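Local structure of extracellular invertase (Aspergillus kawachii, 5XH8) at residues 159-164 / 219-224; 204-209 / 266-271; 224-229 / 245-250. The protein acts as a beta-fructofuranosidase, probably hydrolysing sucrose, and has high transfructosylation activity, probably building fructooligosaccharides such as 1-kestose. All blocks are in the same frame, centred on the assembly; numbering follows the deposited sequence.

Contact 1. Residues 159-164 / 219-224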
# COMPACT_ATOMS: atom_id res chain seq x y z
N GLY A 159 0.30 -1.45 -5.95
CA GLY A 159 -0.18 -2.74 -6.37
C GLY A 159 -0.39 -2.69 -7.85
O GLY A 159 -0.10 -1.66 -8.48
N PRO A 160 -0.86 -3.81 -8.41
CA PRO A 160 -1.07 -3.90 -9.84
C PRO A 160 -2.32 -3.13 -10.28
O PRO A 160 -3.06 -2.66 -9.43
CB PRO A 160 -1.24 -5.40 -10.08
CG PRO A 160 -1.73 -5.95 -8.80
CD PRO A 160 -1.19 -5.07 -7.72
N PRO A 161 -2.56 -3.02 -11.59
CA PRO A 161 -3.76 -2.34 -12.07
C PRO A 161 -5.04 -2.91 -11.47
O PRO A 161 -5.07 -4.08 -11.04
CB PRO A 161 -3.70 -2.53 -13.59
CG PRO A 161 -2.23 -2.67 -13.89
CD PRO A 161 -1.68 -3.42 -12.71
N PHE A 162 -6.04 -2.04 -11.38
CA PHE A 162 -7.28 -2.31 -10.65
C PHE A 162 -7.85 -3.70 -10.91
O PHE A 162 -8.11 -4.07 -12.06
CB PHE A 162 -8.33 -1.24 -10.99
CG PHE A 162 -9.64 -1.44 -10.28
CD1 PHE A 162 -9.75 -1.15 -8.93
CD2 PHE A 162 -10.76 -1.95 -10.95
CE1 PHE A 162 -10.94 -1.34 -8.24
CE2 PHE A 162 -11.97 -2.14 -10.27
CZ PHE A 162 -12.05 -1.83 -8.91
N ALA A 163 -8.02 -4.48 -9.84
CA ALA A 163 -8.62 -5.82 -9.89
C ALA A 163 -7.86 -6.89 -10.70
O ALA A 163 -8.41 -7.97 -10.94
CB ALA A 163 -10.09 -5.74 -10.34
N TYR A 164 -6.60 -6.63 -11.06
CA TYR A 164 -5.80 -7.66 -11.74
C TYR A 164 -5.44 -8.74 -10.73
O TYR A 164 -4.98 -8.44 -9.63
CB TYR A 164 -4.53 -7.06 -12.34
CG TYR A 164 -4.70 -6.37 -13.68
CD1 TYR A 164 -5.93 -5.80 -14.08
CD2 TYR A 164 -3.62 -6.26 -14.56
CE1 TYR A 164 -6.07 -5.15 -15.31
CE2 TYR A 164 -3.75 -5.60 -15.80
CZ TYR A 164 -4.98 -5.05 -16.16
OH TYR A 164 -5.14 -4.41 -17.38
N TRP A 219 3.66 6.57 -11.58
CA TRP A 219 4.02 5.74 -12.71
C TRP A 219 2.77 5.38 -13.49
O TRP A 219 1.88 4.66 -13.00
CB TRP A 219 4.80 4.49 -12.23
CG TRP A 219 6.11 4.90 -11.66
CD1 TRP A 219 6.34 5.34 -10.39
CD2 TRP A 219 7.36 4.99 -12.36
NE1 TRP A 219 7.66 5.69 -10.25
CE2 TRP A 219 8.30 5.48 -11.44
CE3 TRP A 219 7.75 4.72 -13.68
CZ2 TRP A 219 9.63 5.70 -11.80
CZ3 TRP A 219 9.07 4.93 -14.03
CH2 TRP A 219 10.00 5.42 -13.10
N GLU A 220 2.69 5.91 -14.71
CA GLU A 220 1.52 5.75 -15.54
C GLU A 220 1.55 4.38 -16.17
O GLU A 220 2.53 4.00 -16.79
CB GLU A 220 1.51 6.84 -16.61
CG GLU A 220 0.32 6.76 -17.55
CD GLU A 220 0.31 7.89 -18.58
OE1 GLU A 220 1.32 8.59 -18.77
OE2 GLU A 220 -0.75 8.08 -19.18
N TYR A 221 0.46 3.63 -16.03
CA TYR A 221 0.37 2.28 -16.57
C TYR A 221 0.14 2.32 -18.09
O TYR A 221 -0.76 3.02 -18.55
CB TYR A 221 -0.76 1.52 -15.90
CG TYR A 221 -0.91 0.09 -16.39
CD1 TYR A 221 0.19 -0.79 -16.42
CD2 TYR A 221 -2.15 -0.40 -16.81
CE1 TYR A 221 0.04 -2.10 -16.87
CE2 TYR A 221 -2.30 -1.71 -17.26
CZ TYR A 221 -1.21 -2.55 -17.28
OH TYR A 221 -1.37 -3.84 -17.74
N LEU A 222 0.94 1.57 -18.84
CA LEU A 222 0.86 1.53 -20.31
C LEU A 222 0.43 0.19 -20.87
O LEU A 222 0.49 -0.04 -22.09
CB LEU A 222 2.21 1.91 -20.90
CG LEU A 222 2.68 3.31 -20.54
CD1 LEU A 222 4.11 3.48 -21.00
CD2 LEU A 222 1.78 4.39 -21.14
N GLY A 223 -0.01 -0.71 -20.00
CA GLY A 223 -0.56 -1.99 -20.42
C GLY A 223 0.42 -3.13 -20.33
O GLY A 223 1.62 -2.93 -20.08
N GLN A 224 -0.10 -4.34 -20.55
CA GLN A 224 0.75 -5.50 -20.71
C GLN A 224 1.43 -5.49 -22.07
O GLN A 224 0.97 -6.15 -23.00
CB GLN A 224 -0.07 -6.77 -20.58
CG GLN A 224 -0.65 -6.95 -19.20
CD GLN A 224 -1.69 -8.01 -19.17
OE1 GLN A 224 -2.89 -7.71 -19.07
NE2 GLN A 224 -1.27 -9.26 -19.24

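Contact 2. Residues 204-209 / 266-271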
# COMPACT_ATOMS: atom_id res chain seq x y z
N PRO A 204 1.82 -15.45 -18.41
CA PRO A 204 2.89 -14.52 -18.07
C PRO A 204 2.83 -13.19 -18.80
O PRO A 204 2.27 -13.10 -19.92
CB PRO A 204 4.16 -15.29 -18.50
CG PRO A 204 3.68 -16.26 -19.53
CD PRO A 204 2.33 -16.67 -19.06
N ALA A 205 3.42 -12.16 -18.20
CA ALA A 205 3.42 -10.82 -18.76
C ALA A 205 4.47 -9.90 -18.17
O ALA A 205 4.93 -10.10 -17.04
CB ALA A 205 2.05 -10.19 -18.59
N GLN A 206 4.83 -8.88 -18.95
CA GLN A 206 5.48 -7.70 -18.46
C GLN A 206 4.48 -6.57 -18.47
O GLN A 206 3.86 -6.26 -19.52
CB GLN A 206 6.66 -7.33 -19.35
CG GLN A 206 7.79 -8.35 -19.33
CD GLN A 206 9.00 -7.88 -20.12
OE1 GLN A 206 8.99 -6.81 -20.75
NE2 GLN A 206 10.06 -8.66 -20.07
N PHE A 207 4.34 -5.94 -17.31
CA PHE A 207 3.52 -4.77 -17.14
C PHE A 207 4.40 -3.55 -17.32
O PHE A 207 5.42 -3.43 -16.62
CB PHE A 207 2.91 -4.77 -15.73
CG PHE A 207 2.15 -6.02 -15.40
CD1 PHE A 207 0.83 -6.17 -15.82
CD2 PHE A 207 2.76 -7.05 -14.72
CE1 PHE A 207 0.12 -7.33 -15.52
CE2 PHE A 207 2.07 -8.20 -14.42
CZ PHE A 207 0.75 -8.34 -14.82
N LEU A 208 4.01 -2.64 -18.23
CA LEU A 208 4.86 -1.51 -18.64
C LEU A 208 4.32 -0.22 -18.03
O LEU A 208 3.10 -0.03 -18.00
CB LEU A 208 4.91 -1.39 -20.18
CG LEU A 208 5.74 -0.25 -20.79
CD1 LEU A 208 7.23 -0.42 -20.48
CD2 LEU A 208 5.52 -0.16 -22.31
N TYR A 209 5.23 0.63 -17.56
CA TYR A 209 4.91 1.93 -16.99
C TYR A 209 5.85 3.01 -17.48
O TYR A 209 6.98 2.72 -17.85
CB TYR A 209 5.02 1.89 -15.43
CG TYR A 209 4.08 0.96 -14.74
CD1 TYR A 209 4.32 -0.41 -14.72
CD2 TYR A 209 2.94 1.44 -14.10
CE1 TYR A 209 3.44 -1.27 -14.09
CE2 TYR A 209 2.07 0.58 -13.47
CZ TYR A 209 2.34 -0.77 -13.46
OH TYR A 209 1.47 -1.64 -12.86
N ILE A 266 15.29 -3.88 -30.16
CA ILE A 266 14.86 -4.04 -28.77
C ILE A 266 14.83 -5.52 -28.37
O ILE A 266 14.26 -6.38 -29.07
CB ILE A 266 13.50 -3.35 -28.53
CG1 ILE A 266 13.68 -1.83 -28.61
CG2 ILE A 266 12.90 -3.72 -27.17
CD1 ILE A 266 12.38 -1.05 -28.75
N PHE A 267 15.45 -5.81 -27.24
CA PHE A 267 15.53 -7.16 -26.68
C PHE A 267 15.06 -7.13 -25.22
O PHE A 267 15.14 -6.08 -24.56
CB PHE A 267 16.97 -7.64 -26.68
CG PHE A 267 17.53 -7.98 -28.04
CD1 PHE A 267 18.03 -6.98 -28.88
CD2 PHE A 267 17.63 -9.31 -28.44
CE1 PHE A 267 18.59 -7.31 -30.12
CE2 PHE A 267 18.18 -9.64 -29.69
CZ PHE A 267 18.65 -8.63 -30.52
N THR A 268 14.61 -8.27 -24.72
CA THR A 268 14.37 -8.45 -23.29
C THR A 268 15.02 -9.76 -22.85
O THR A 268 15.11 -10.71 -23.65
CB THR A 268 12.86 -8.44 -22.95
OG1 THR A 268 12.66 -8.61 -21.53
CG2 THR A 268 12.09 -9.52 -23.72
N THR A 269 15.52 -9.81 -21.61
CA THR A 269 15.83 -11.09 -20.95
C THR A 269 14.83 -11.34 -19.82
O THR A 269 14.40 -10.40 -19.14
CB THR A 269 17.29 -11.21 -20.47
OG1 THR A 269 17.58 -10.22 -19.47
CG2 THR A 269 18.26 -11.03 -21.64
N ILE A 270 14.42 -12.61 -19.66
CA ILE A 270 13.45 -12.99 -18.65
C ILE A 270 13.77 -14.35 -18.12
O ILE A 270 14.31 -15.17 -18.84
CB ILE A 270 12.01 -13.10 -19.18
CG1 ILE A 270 11.97 -13.81 -20.55
CG2 ILE A 270 11.40 -11.72 -19.30
CD1 ILE A 270 10.62 -14.36 -20.86
N GLY A 271 13.42 -14.57 -16.86
CA GLY A 271 13.30 -15.91 -16.30
C GLY A 271 11.86 -16.35 -16.53
O GLY A 271 10.93 -15.56 -16.38

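Contact 3. Residues 224-229 / 245-250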
# COMPACT_ATOMS: atom_id res chain seq x y z
N GLN A 224 -0.10 -4.34 -20.55
CA GLN A 224 0.75 -5.50 -20.71
C GLN A 224 1.43 -5.49 -22.07
O GLN A 224 0.97 -6.15 -23.00
CB GLN A 224 -0.07 -6.77 -20.58
CG GLN A 224 -0.65 -6.95 -19.20
CD GLN A 224 -1.69 -8.01 -19.17
OE1 GLN A 224 -2.89 -7.71 -19.07
NE2 GLN A 224 -1.27 -9.26 -19.24
N TRP A 225 2.53 -4.75 -22.18
CA TRP A 225 3.15 -4.55 -23.48
C TRP A 225 3.63 -5.88 -24.10
O TRP A 225 3.75 -5.96 -25.31
CB TRP A 225 4.26 -3.48 -23.41
CG TRP A 225 5.62 -3.97 -23.10
CD1 TRP A 225 5.98 -4.84 -22.10
CD2 TRP A 225 6.81 -3.65 -23.80
NE1 TRP A 225 7.33 -5.09 -22.15
CE2 TRP A 225 7.87 -4.37 -23.18
CE3 TRP A 225 7.10 -2.85 -24.91
CZ2 TRP A 225 9.20 -4.29 -23.63
CZ3 TRP A 225 8.43 -2.75 -25.34
CH2 TRP A 225 9.46 -3.48 -24.70
N TRP A 226 3.89 -6.90 -23.28
CA TRP A 226 4.17 -8.24 -23.76
C TRP A 226 3.49 -9.22 -22.81
O TRP A 226 3.67 -9.15 -21.58
CB TRP A 226 5.69 -8.51 -23.83
CG TRP A 226 6.04 -9.90 -24.31
CD1 TRP A 226 5.37 -10.63 -25.28
CD2 TRP A 226 7.15 -10.71 -23.91
NE1 TRP A 226 5.98 -11.85 -25.45
CE2 TRP A 226 7.07 -11.93 -24.63
CE3 TRP A 226 8.20 -10.52 -22.99
CZ2 TRP A 226 8.00 -12.96 -24.47
CZ3 TRP A 226 9.12 -11.56 -22.81
CH2 TRP A 226 9.01 -12.77 -23.56
N HIS A 227 2.69 -10.12 -23.38
CA HIS A 227 2.07 -11.18 -22.62
C HIS A 227 1.88 -12.39 -23.52
O HIS A 227 1.81 -12.25 -24.72
CB HIS A 227 0.73 -10.69 -22.02
CG HIS A 227 -0.28 -10.32 -23.06
ND1 HIS A 227 -1.21 -11.22 -23.54
CD2 HIS A 227 -0.48 -9.17 -23.75
CE1 HIS A 227 -1.95 -10.64 -24.46
NE2 HIS A 227 -1.53 -9.39 -24.61
N GLU A 228 1.83 -13.58 -22.93
CA GLU A 228 1.69 -14.82 -23.67
C GLU A 228 0.72 -15.70 -22.91
O GLU A 228 0.61 -15.58 -21.69
CB GLU A 228 3.03 -15.54 -23.80
CG GLU A 228 4.10 -14.78 -24.53
CD GLU A 228 3.87 -14.68 -26.03
OE1 GLU A 228 2.96 -15.34 -26.56
OE2 GLU A 228 4.61 -13.91 -26.67
N PRO A 229 0.02 -16.61 -23.63
CA PRO A 229 -0.87 -17.55 -22.96
C PRO A 229 -0.12 -18.49 -22.03
O PRO A 229 1.03 -18.86 -22.31
CB PRO A 229 -1.47 -18.38 -24.12
CG PRO A 229 -1.31 -17.53 -25.32
CD PRO A 229 -0.04 -16.74 -25.10
N PHE A 245 4.69 -20.38 -16.74
CA PHE A 245 3.58 -19.89 -15.89
C PHE A 245 3.72 -18.50 -15.31
O PHE A 245 2.75 -17.96 -14.78
CB PHE A 245 3.32 -20.89 -14.80
CG PHE A 245 2.83 -22.23 -15.31
CD1 PHE A 245 3.73 -23.21 -15.70
CD2 PHE A 245 1.47 -22.50 -15.38
CE1 PHE A 245 3.28 -24.45 -16.15
CE2 PHE A 245 1.00 -23.74 -15.84
CZ PHE A 245 1.91 -24.71 -16.22
N ASN A 246 4.91 -17.91 -15.41
CA ASN A 246 5.17 -16.60 -14.81
C ASN A 246 6.50 -16.09 -15.34
O ASN A 246 7.42 -16.87 -15.51
CB ASN A 246 5.22 -16.73 -13.28
CG ASN A 246 5.30 -15.40 -12.58
OD1 ASN A 246 4.38 -14.58 -12.68
ND2 ASN A 246 6.39 -15.17 -11.87
N PHE A 247 6.59 -14.79 -15.63
CA PHE A 247 7.86 -14.15 -15.98
C PHE A 247 8.49 -13.49 -14.74
O PHE A 247 7.78 -12.91 -13.92
CB PHE A 247 7.69 -13.05 -17.03
CG PHE A 247 7.33 -13.52 -18.43
CD1 PHE A 247 7.52 -14.83 -18.87
CD2 PHE A 247 6.83 -12.58 -19.34
CE1 PHE A 247 7.17 -15.20 -20.16
CE2 PHE A 247 6.49 -12.96 -20.64
CZ PHE A 247 6.68 -14.27 -21.05
N GLU A 248 9.82 -13.55 -14.67
CA GLU A 248 10.64 -12.97 -13.60
C GLU A 248 11.79 -12.17 -14.22
O GLU A 248 12.19 -12.42 -15.37
CB GLU A 248 11.19 -14.08 -12.70
CG GLU A 248 10.11 -14.93 -12.01
CD GLU A 248 10.64 -15.68 -10.82
OE1 GLU A 248 11.25 -16.75 -11.03
OE2 GLU A 248 10.50 -15.14 -9.67
N THR A 249 12.30 -11.21 -13.46
CA THR A 249 13.52 -10.44 -13.78
C THR A 249 13.63 -9.94 -15.22
O THR A 249 14.70 -10.00 -15.85
CB THR A 249 14.80 -11.22 -13.39
OG1 THR A 249 14.95 -12.37 -14.22
CG2 THR A 249 14.72 -11.66 -11.93
N GLY A 250 12.50 -9.44 -15.73
CA GLY A 250 12.44 -8.83 -17.05
C GLY A 250 13.40 -7.66 -17.14
O GLY A 250 13.29 -6.74 -16.35

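Contact 1. Residues 159-164 / 219-224
P161 lays its ring on Y221 in a CH-pi contact at the outer side of one blade of the family 32 beta-propeller, where the loop before strand 166-176 meets an outermost strand of the sheet, 219-227. P161 CG stands 3.5 Å from the centroid of the Y221 ring, 11° off its normal. G223 N covers the opposite face of that ring, 3.3 Å above the plane, so the phenol is sandwiched. Y221 CG lies anti to its own backbone N (chi1 -179°), which carries the ring out from the strand to the loop. Proline suits this place because its ring is rigid and apolar, with CG on Y221 and CB 3.6 Å above the centre of the Y164 ring. A type II turn, closed by Y164 N to P161 O (3.0 Å), has A163 at its positive-phi position.

None of the touching residues is fully buried, and toward the hydroxyl end the fit is looser. Q224 only reaches Y164 with OE1, 4.0 Å from Y164 CE2. Nearby, F162 meets Y212 of the second subunit edge-to-face. Y221 presents its hydroxyl near the plane of the Y164 ring, at the edge, with OH 3.5 Å from Y164 CE2.

Contact 2. Residues 204-209 / 266-271
The flat carboxamide of Q206 meets T268 in its own plane: OG1 of the threonine lies just 6° out of it, and the bond from Q206 NE2 to T268 OG1 is 3.0 Å long with an N-H...O angle of 159°. The methyl CG2 of I270 comes to the same nitrogen from the side on which Q206 CG lies, 3.4 Å from NE2. Beyond the two segments, Q206 OE1 accepts a hydrogen bond from W225 NE1, and V252 packs against the side chain. With both ends of the amide held, its rotation is fixed, and both polar atoms of the buried amide have partners.

A long amide fits here because the strands run far apart: the nearest CA atoms, those of Q206 and I270, are 9.6 Å from each other. Extended beyond CG (chi2 -175°), the glutamine covers part of the gap and meets the T268 hydroxyl coming the other way. That hydroxyl works both ways, accepting from NE2 and donating to the carbonyl oxygen of N251, while I270 adds a purely apolar side.

The contact thus bridges two blades of the propeller. Strand 203-211 lies between strands 191-199 and 219-227 in one antiparallel sheet; strand 265-274 lies in the next, with 247-248 and 250-255 along one side of it and 286-298 along the other.

Contact 3. Residues 224-229 / 245-250
W226 and F247 meet where two neighbouring blades of the beta-propeller come together, W226 at a corner of the chain, F247 shortly before another: the chain turns at 225-226 within strand 219-227, and the turn at T249 separates strand 247-248 from strand 250-255 of the next blade.

The aromatic contact carries most of the interface. The phenyl ring approaches one face of the indole with its end, F247 CE2 standing 3.6 Å above the W226 plane and offset toward the rim. The ring planes are inclined at 34°, and the centroid of the six-membered indole ring is 4.7 Å from that of F247, an oblique pairing, neither stacked nor edge-to-face. W226 holds its CG anti to the backbone N, which brings the broad benzo part beneath the phenyl. Such residues suit a buried seam between sheets, because their broad flat rings bury a large apolar area while remaining thin; W243 and F304 also meet W226, both edge-to-face, and P204 and I270 pack on F247.

Apolar contact is extended by the aliphatic part of E228, whose CG lies 4.4 Å from F247 CZ.

Between these two segments the contact is apolar; the polar bonds lie within one segment or go to residues outside. W226 NE1 donates to E228 OE2 (2.8 Å, 157°), meeting it on the anti side, 18° out of the carboxylate plane. Glutamate two residues on can thus satisfy the tryptophan nitrogen while its CG touches the phenyl. E248 faces elsewhere, salt-bridged to R170 and hydrogen-bonded to Y319.

Where the two rings come closest, the pairs W226 CZ3 to F247 CE2 and W226 CH2 to F247 CZ are both 3.7 Å long.

From the N terminus, residues 159-164 come first, just ahead of the four-stranded blade that runs from 166 to 227. Contact 1 closes over that blade by returning at 219-224, on its last strand. Contact 2 opens inside this loop, at 204-209, and closes outside it at 266-271, so the two cross. Contact 3 starts at Q224, the residue at which contact 1 ends, and finishes at 245-250, nested within the loop of contact 2. Contact 1 therefore fastens the entry loop to its own blade, whereas contacts 2 and 3 join that blade to the next, within which G271 O and E248 N, 2.9 Å apart, tie the two contacts together.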